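Local coordinates for NADPH-quinone reductase (Pediococcus pentosaceus ATCC 25745, PDB 3HA2), which probably works as an FMN-dependent NAD(P)H:quinone oxidoreductase, the chain being mostly its flavodoxin-like domain, at residues A[7-12]-A[16-21]; A[57-62]-A[68-73]. All blocks are in the same frame, centred on the assembly; numbering follows the deposited sequence.

Interaction 1 of 2, residues A[7-12]-A[16-21]. With SO4 (sulfate ion), chain C.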
loop_
_atom_site.group_PDB
_atom_site.type_symbol
_atom_site.label_atom_id
_atom_site.label_comp_id
_atom_site.label_asym_id
_atom_site.label_seq_id
_atom_site.Cartn_x
_atom_site.Cartn_y
_atom_site.Cartn_z
ATOM N N VAL A 7 6.771 9.052 11.588
ATOM C CA VAL A 7 5.504 8.846 12.280
ATOM C C VAL A 7 4.394 9.258 11.335
ATOM O O VAL A 7 4.142 10.455 11.134
ATOM C CB VAL A 7 5.450 9.646 13.598
ATOM C CG1 VAL A 7 4.123 9.419 14.343
ATOM C CG2 VAL A 7 6.617 9.254 14.480
ATOM N N ALA A 8 3.751 8.256 10.744
ATOM C CA ALA A 8 2.759 8.479 9.704
ATOM C C ALA A 8 1.363 8.156 10.198
ATOM O O ALA A 8 0.634 7.414 9.551
ATOM C CB ALA A 8 3.087 7.659 8.452
ATOM N N HIS A 9 1.010 8.662 11.372
ATOM C CA HIS A 9 -0.381 8.590 11.811
ATOM C C HIS A 9 -1.077 9.787 11.179
ATOM O O HIS A 9 -0.593 10.915 11.325
ATOM C CB HIS A 9 -0.492 8.623 13.323
ATOM C CG HIS A 9 -1.877 8.360 13.820
ATOM N ND1 HIS A 9 -2.231 7.181 14.441
ATOM C CD2 HIS A 9 -2.999 9.117 13.778
ATOM C CE1 HIS A 9 -3.513 7.225 14.762
ATOM N NE2 HIS A 9 -4.001 8.392 14.379
ATOM N N PRO A 10 -2.191 9.552 10.451
ATOM C CA PRO A 10 -2.836 10.597 9.650
ATOM C C PRO A 10 -3.566 11.657 10.467
ATOM O O PRO A 10 -3.863 12.732 9.945
ATOM C CB PRO A 10 -3.855 9.823 8.805
ATOM C CG PRO A 10 -3.516 8.395 8.972
ATOM C CD PRO A 10 -2.912 8.274 10.325
ATOM N N GLU A 11 -3.880 11.349 11.724
ATOM C CA GLU A 11 -4.487 12.323 12.622
ATOM C C GLU A 11 -3.697 12.386 13.919
ATOM O O GLU A 11 -4.256 12.262 15.011
ATOM C CB GLU A 11 -5.953 11.966 12.903
ATOM C CG GLU A 11 -6.891 12.084 11.701
ATOM C CD GLU A 11 -6.995 13.501 11.154
ATOM O OE1 GLU A 11 -6.998 14.468 11.956
ATOM O OE2 GLU A 11 -7.074 13.644 9.910
ATOM N N LEU A 12 -2.389 12.594 13.784
ATOM C CA LEU A 12 -1.458 12.551 14.913
ATOM C C LEU A 12 -1.895 13.333 16.163
ATOM O O LEU A 12 -1.788 12.824 17.287
ATOM C CB LEU A 12 -0.071 13.013 14.462
ATOM C CG LEU A 12 1.096 12.747 15.409
ATOM C CD1 LEU A 12 1.180 11.261 15.764
ATOM C CD2 LEU A 12 2.389 13.212 14.773
ATOM N N ASN A 16 -4.402 8.674 20.472
ATOM C CA ASN A 16 -4.209 8.358 21.895
ATOM C C ASN A 16 -3.023 7.413 22.127
ATOM O O ASN A 16 -2.538 7.281 23.248
ATOM C CB ASN A 16 -5.477 7.741 22.507
ATOM C CG ASN A 16 -6.560 8.765 22.788
ATOM O OD1 ASN A 16 -7.710 8.587 22.386
ATOM N ND2 ASN A 16 -6.200 9.839 23.476
ATOM N N THR A 17 -2.566 6.751 21.075
ATOM C CA THR A 17 -1.493 5.766 21.201
ATOM C C THR A 17 -0.107 6.385 21.046
ATOM O O THR A 17 0.819 6.056 21.790
ATOM C CB THR A 17 -1.610 4.656 20.152
ATOM O OG1 THR A 17 -1.490 5.233 18.845
ATOM C CG2 THR A 17 -2.930 3.935 20.266
ATOM N N GLN A 18 0.025 7.289 20.075
ATOM C CA GLN A 18 1.327 7.853 19.715
ATOM C C GLN A 18 2.072 8.645 20.798
ATOM O O GLN A 18 3.299 8.523 20.891
ATOM C CB GLN A 18 1.228 8.622 18.393
ATOM C CG GLN A 18 0.882 7.697 17.241
ATOM C CD GLN A 18 1.819 6.511 17.184
ATOM O OE1 GLN A 18 2.964 6.646 16.775
ATOM N NE2 GLN A 18 1.338 5.339 17.621
ATOM N N PRO A 19 1.353 9.417 21.653
ATOM C CA PRO A 19 2.103 10.023 22.747
ATOM C C PRO A 19 2.859 9.021 23.626
ATOM O O PRO A 19 3.905 9.373 24.178
ATOM C CB PRO A 19 1.024 10.748 23.567
ATOM C CG PRO A 19 -0.083 10.985 22.597
ATOM C CD PRO A 19 -0.075 9.797 21.703
ATOM N N PHE A 20 2.337 7.799 23.766
ATOM C CA PHE A 20 3.007 6.765 24.579
ATOM C C PHE A 20 4.368 6.432 23.967
ATOM O O PHE A 20 5.357 6.261 24.676
ATOM C CB PHE A 20 2.188 5.465 24.633
ATOM C CG PHE A 20 0.983 5.514 25.534
ATOM C CD1 PHE A 20 1.073 5.102 26.859
ATOM C CD2 PHE A 20 -0.259 5.906 25.036
ATOM C CE1 PHE A 20 -0.043 5.121 27.701
ATOM C CE2 PHE A 20 -1.385 5.920 25.862
ATOM C CZ PHE A 20 -1.275 5.529 27.201
ATOM N N PHE A 21 4.386 6.302 22.642
ATOM C CA PHE A 21 5.588 5.919 21.902
ATOM C C PHE A 21 6.599 7.071 21.866
ATOM O O PHE A 21 7.799 6.867 22.051
ATOM C CB PHE A 21 5.195 5.427 20.505
ATOM C CG PHE A 21 4.523 4.076 20.525
ATOM C CD1 PHE A 21 5.258 2.925 20.290
ATOM C CD2 PHE A 21 3.173 3.953 20.847
ATOM C CE1 PHE A 21 4.663 1.665 20.344
ATOM C CE2 PHE A 21 2.565 2.701 20.905
ATOM C CZ PHE A 21 3.315 1.555 20.647
HETATM S S SO4 C . -4.998 5.904 17.728
HETATM O O1 SO4 C . -3.648 6.455 17.734
HETATM O O2 SO4 C . -5.682 6.309 18.952
HETATM O O3 SO4 C . -5.734 6.425 16.579
HETATM O O4 SO4 C . -4.919 4.452 17.635
HETATM O O HOH W 1 -1.572 4.330 15.762
#
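The imidazole of His-9 is met obliquely by CG of Gln-18, which lies 4.2 Å from ND1, while a sulfate ion and a water sit at the ring's edge. Sulfate O3 is near the ring plane, 3.0 Å from His-9 CE1, and water 1 lies in plane beside ND1. That water spans the contact: it is 3.2 Å from His-9 ND1 and donates to Thr-17 OG1. With CG anti to the backbone N (chi1 -172°), the His-9 ring is carried from the loop after strand 3-7 toward the sulfate and the turn that leads into helix 18-25. Here the sulfate accepts a hydrogen bond from the hydroxyl of Thr-17, whose OG1 is 2.7 Å from O1. A second comes from the backbone, Asn-16 N to O2 at 3.1 Å with an N-H...O angle of 160°, and Ser-15 OG is also hydrogen-bonded to the ion. Beside this polar site the aliphatic part of Gln-18 packs on Leu-12: CD1 comes within 3.7 Å of Gln-18 CB, the two side chains crossing at about a right angle. Val-7 comes toward Gln-18 from the opposite direction. Replacing His-9 by an alanine is likely to leave water 1 without its imidazole partner and to open a gap beside the sulfate and Gln-18 CG. The sulfate probably came from the crystallisation liquor, but in flavodoxin-like folds the loop after the first strand commonly receives a flavin phosphate. Hydroxyl and backbone N-H donors converging on a tetrahedral anion just ahead of helix 18-25 are consistent with such a phosphate-binding role.

Interaction 2 of 2, residues A[57-62]-A[68-73]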
loop_
_atom_site.group_PDB
_atom_site.type_symbol
_atom_site.label_atom_id
_atom_site.label_comp_id
_atom_site.label_asym_id
_atom_site.label_seq_id
_atom_site.Cartn_x
_atom_site.Cartn_y
_atom_site.Cartn_z
ATOM N N LEU A 57 9.420 3.028 10.027
ATOM C CA LEU A 57 8.156 3.609 9.589
ATOM C C LEU A 57 7.097 3.166 10.567
ATOM O O LEU A 57 6.891 1.964 10.776
ATOM C CB LEU A 57 7.787 3.136 8.194
ATOM C CG LEU A 57 8.893 3.261 7.142
ATOM C CD1 LEU A 57 8.318 2.763 5.797
ATOM C CD2 LEU A 57 9.464 4.676 7.026
ATOM N N GLU A 58 6.432 4.151 11.158
ATOM C CA GLU A 58 5.495 3.927 12.261
ATOM C C GLU A 58 4.095 4.403 11.852
ATOM O O GLU A 58 3.845 5.618 11.664
ATOM C CB GLU A 58 5.996 4.681 13.500
ATOM C CG GLU A 58 5.112 4.544 14.714
ATOM C CD GLU A 58 5.828 4.869 15.998
ATOM O OE1 GLU A 58 7.061 4.644 16.094
ATOM O OE2 GLU A 58 5.142 5.341 16.929
ATOM N N PHE A 59 3.169 3.456 11.726
ATOM C CA PHE A 59 1.850 3.791 11.190
ATOM C C PHE A 59 0.756 2.812 11.618
ATOM O O PHE A 59 1.051 1.670 11.975
ATOM C CB PHE A 59 1.934 3.844 9.653
ATOM C CG PHE A 59 2.429 2.547 9.004
ATOM C CD1 PHE A 59 3.794 2.320 8.772
ATOM C CD2 PHE A 59 1.521 1.555 8.634
ATOM C CE1 PHE A 59 4.244 1.120 8.182
ATOM C CE2 PHE A 59 1.961 0.357 8.034
ATOM C CZ PHE A 59 3.325 0.144 7.806
ATOM N N PRO A 60 -0.509 3.256 11.563
ATOM C CA PRO A 60 -1.641 2.343 11.763
ATOM C C PRO A 60 -1.979 1.592 10.482
ATOM O O PRO A 60 -1.825 2.116 9.373
ATOM C CB PRO A 60 -2.772 3.286 12.155
ATOM C CG PRO A 60 -2.469 4.551 11.415
ATOM C CD PRO A 60 -0.951 4.651 11.366
ATOM N N LEU A 61 -2.443 0.365 10.633
ATOM C CA LEU A 61 -2.794 -0.442 9.480
ATOM C C LEU A 61 -4.198 -0.004 9.000
ATOM O O LEU A 61 -5.179 -0.059 9.760
ATOM C CB LEU A 61 -2.764 -1.919 9.884
ATOM C CG LEU A 61 -2.879 -2.959 8.783
ATOM C CD1 LEU A 61 -1.564 -3.025 8.014
ATOM C CD2 LEU A 61 -3.276 -4.332 9.350
ATOM N N TYR A 62 -4.273 0.483 7.767
ATOM C CA TYR A 62 -5.539 0.931 7.181
ATOM C C TYR A 62 -5.792 0.028 5.977
ATOM O O TYR A 62 -4.993 0.023 5.035
ATOM C CB TYR A 62 -5.409 2.381 6.699
ATOM C CG TYR A 62 -5.511 3.450 7.774
ATOM C CD1 TYR A 62 -5.572 3.111 9.119
ATOM C CD2 TYR A 62 -5.548 4.804 7.433
ATOM C CE1 TYR A 62 -5.670 4.067 10.108
ATOM C CE2 TYR A 62 -5.652 5.779 8.427
ATOM C CZ TYR A 62 -5.697 5.388 9.761
ATOM O OH TYR A 62 -5.786 6.311 10.780
ATOM N N ALA A 68 -2.386 6.591 3.328
ATOM C CA ALA A 68 -2.041 7.239 2.068
ATOM C C ALA A 68 -0.889 8.257 2.188
ATOM O O ALA A 68 -0.088 8.383 1.269
ATOM C CB ALA A 68 -3.271 7.901 1.493
ATOM N N LEU A 69 -0.819 8.996 3.296
ATOM C CA LEU A 69 0.268 9.986 3.434
ATOM C C LEU A 69 1.635 9.299 3.450
ATOM O O LEU A 69 2.579 9.821 2.867
ATOM C CB LEU A 69 0.119 10.895 4.667
ATOM C CG LEU A 69 1.102 12.107 4.653
ATOM C CD1 LEU A 69 1.008 12.959 3.380
ATOM C CD2 LEU A 69 0.955 13.021 5.856
ATOM N N LEU A 70 1.744 8.131 4.078
ATOM C CA LEU A 70 3.024 7.408 4.020
ATOM C C LEU A 70 3.328 6.915 2.597
ATOM O O LEU A 70 4.470 6.978 2.146
ATOM C CB LEU A 70 3.105 6.254 5.027
ATOM C CG LEU A 70 4.450 5.495 5.032
ATOM C CD1 LEU A 70 5.643 6.415 5.369
ATOM C CD2 LEU A 70 4.418 4.316 5.983
ATOM N N LYS A 71 2.297 6.452 1.887
ATOM C CA LYS A 71 2.495 5.983 0.525
ATOM C C LYS A 71 2.926 7.160 -0.351
ATOM O O LYS A 71 3.792 7.012 -1.211
ATOM C CB LYS A 71 1.212 5.361 -0.031
ATOM C CG LYS A 71 1.407 4.696 -1.378
ATOM C CD LYS A 71 2.297 3.454 -1.211
ATOM C CE LYS A 71 3.404 3.389 -2.251
ATOM N NZ LYS A 71 2.935 3.359 -3.671
ATOM N N GLN A 72 2.335 8.336 -0.115
ATOM C CA GLN A 72 2.750 9.537 -0.848
ATOM C C GLN A 72 4.225 9.872 -0.602
ATOM O O GLN A 72 4.943 10.238 -1.525
ATOM C CB GLN A 72 1.873 10.742 -0.519
ATOM C CG GLN A 72 2.107 11.957 -1.449
ATOM C CD GLN A 72 1.708 11.654 -2.888
ATOM O OE1 GLN A 72 2.519 11.200 -3.693
ATOM N NE2 GLN A 72 0.432 11.839 -3.192
ATOM N N TRP A 73 4.667 9.738 0.646
ATOM C CA TRP A 73 6.075 9.991 1.002
ATOM C C TRP A 73 6.978 8.995 0.289
ATOM O O TRP A 73 8.011 9.372 -0.264
ATOM C CB TRP A 73 6.191 9.890 2.525
ATOM C CG TRP A 73 7.533 10.121 3.168
ATOM C CD1 TRP A 73 8.044 11.305 3.624
ATOM C CD2 TRP A 73 8.461 9.111 3.544
ATOM N NE1 TRP A 73 9.269 11.092 4.224
ATOM C CE2 TRP A 73 9.555 9.754 4.169
ATOM C CE3 TRP A 73 8.508 7.722 3.353
ATOM C CZ2 TRP A 73 10.668 9.051 4.648
ATOM C CZ3 TRP A 73 9.619 7.011 3.855
ATOM C CH2 TRP A 73 10.682 7.692 4.482
#
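Leu-57 reaches from strand 54-60 to both Leu-70 and Trp-73 on helix 68-77, packing that belongs to a beta-alpha-beta crossover of the flavodoxin-like fold: the strand leads through a short loop into this helix, and the chain then returns to the neighbouring strand 94-101. Strand and helix run roughly antiparallel, their short axes 9.9 Å apart at an angle of 149°. CD2 of Leu-57 lies 3.9 Å from Trp-73 CZ3, on the six-membered part of the indole, while its CB approaches CD2 of Leu-70. Glu-58 points away from the helix, to the other face of the sheet, where its OE1 is hydrogen-bonded to Tyr-160 OH. Phe-59 turns back to the helix side; with CG between the backbone N and the carbonyl carbon (chi1 57°), its side chain crosses that of Leu-70 at about a right angle, the methyl CD2 of Leu-70 coming to the ring obliquely. Phe-125 of helix 123-131 also packs on Leu-57 and Leu-70. Beyond the strand, Tyr-62 brings the segment to the dimer interface, its carbonyl O accepting a hydrogen bond from Lys-71 NZ of the second subunit. The tightest meeting between strand and helix is Phe-59 CD1 against Leu-70 CD2, at 3.5 Å.

The two contacts, centred about 12 Å apart, start from neighbouring parallel strands, 3-7 and 54-60, and build on opposite faces of the sheet. Interaction 1 leads into helix 18-25; interaction 2 packs helix 68-77. A probable hydrogen bond from Ala-8 N to Glu-58 O, 2.8 Å long, joins the first residue after strand 3-7 to strand 54-60 near its C-terminal end. Glu-58 packs its OE2 3.6 Å from Phe-21 CB. Farther out, Pro-10 CG rests 3.4 Å from Tyr-62 CE2. The sulfate belongs to interaction 1, but Tyr-62 OH of interaction 2 lies 5.8 Å from its O3 and 4.5 Å from His-9 NE2, consistent with both loops bordering a flavin site, as in flavodoxin-like proteins.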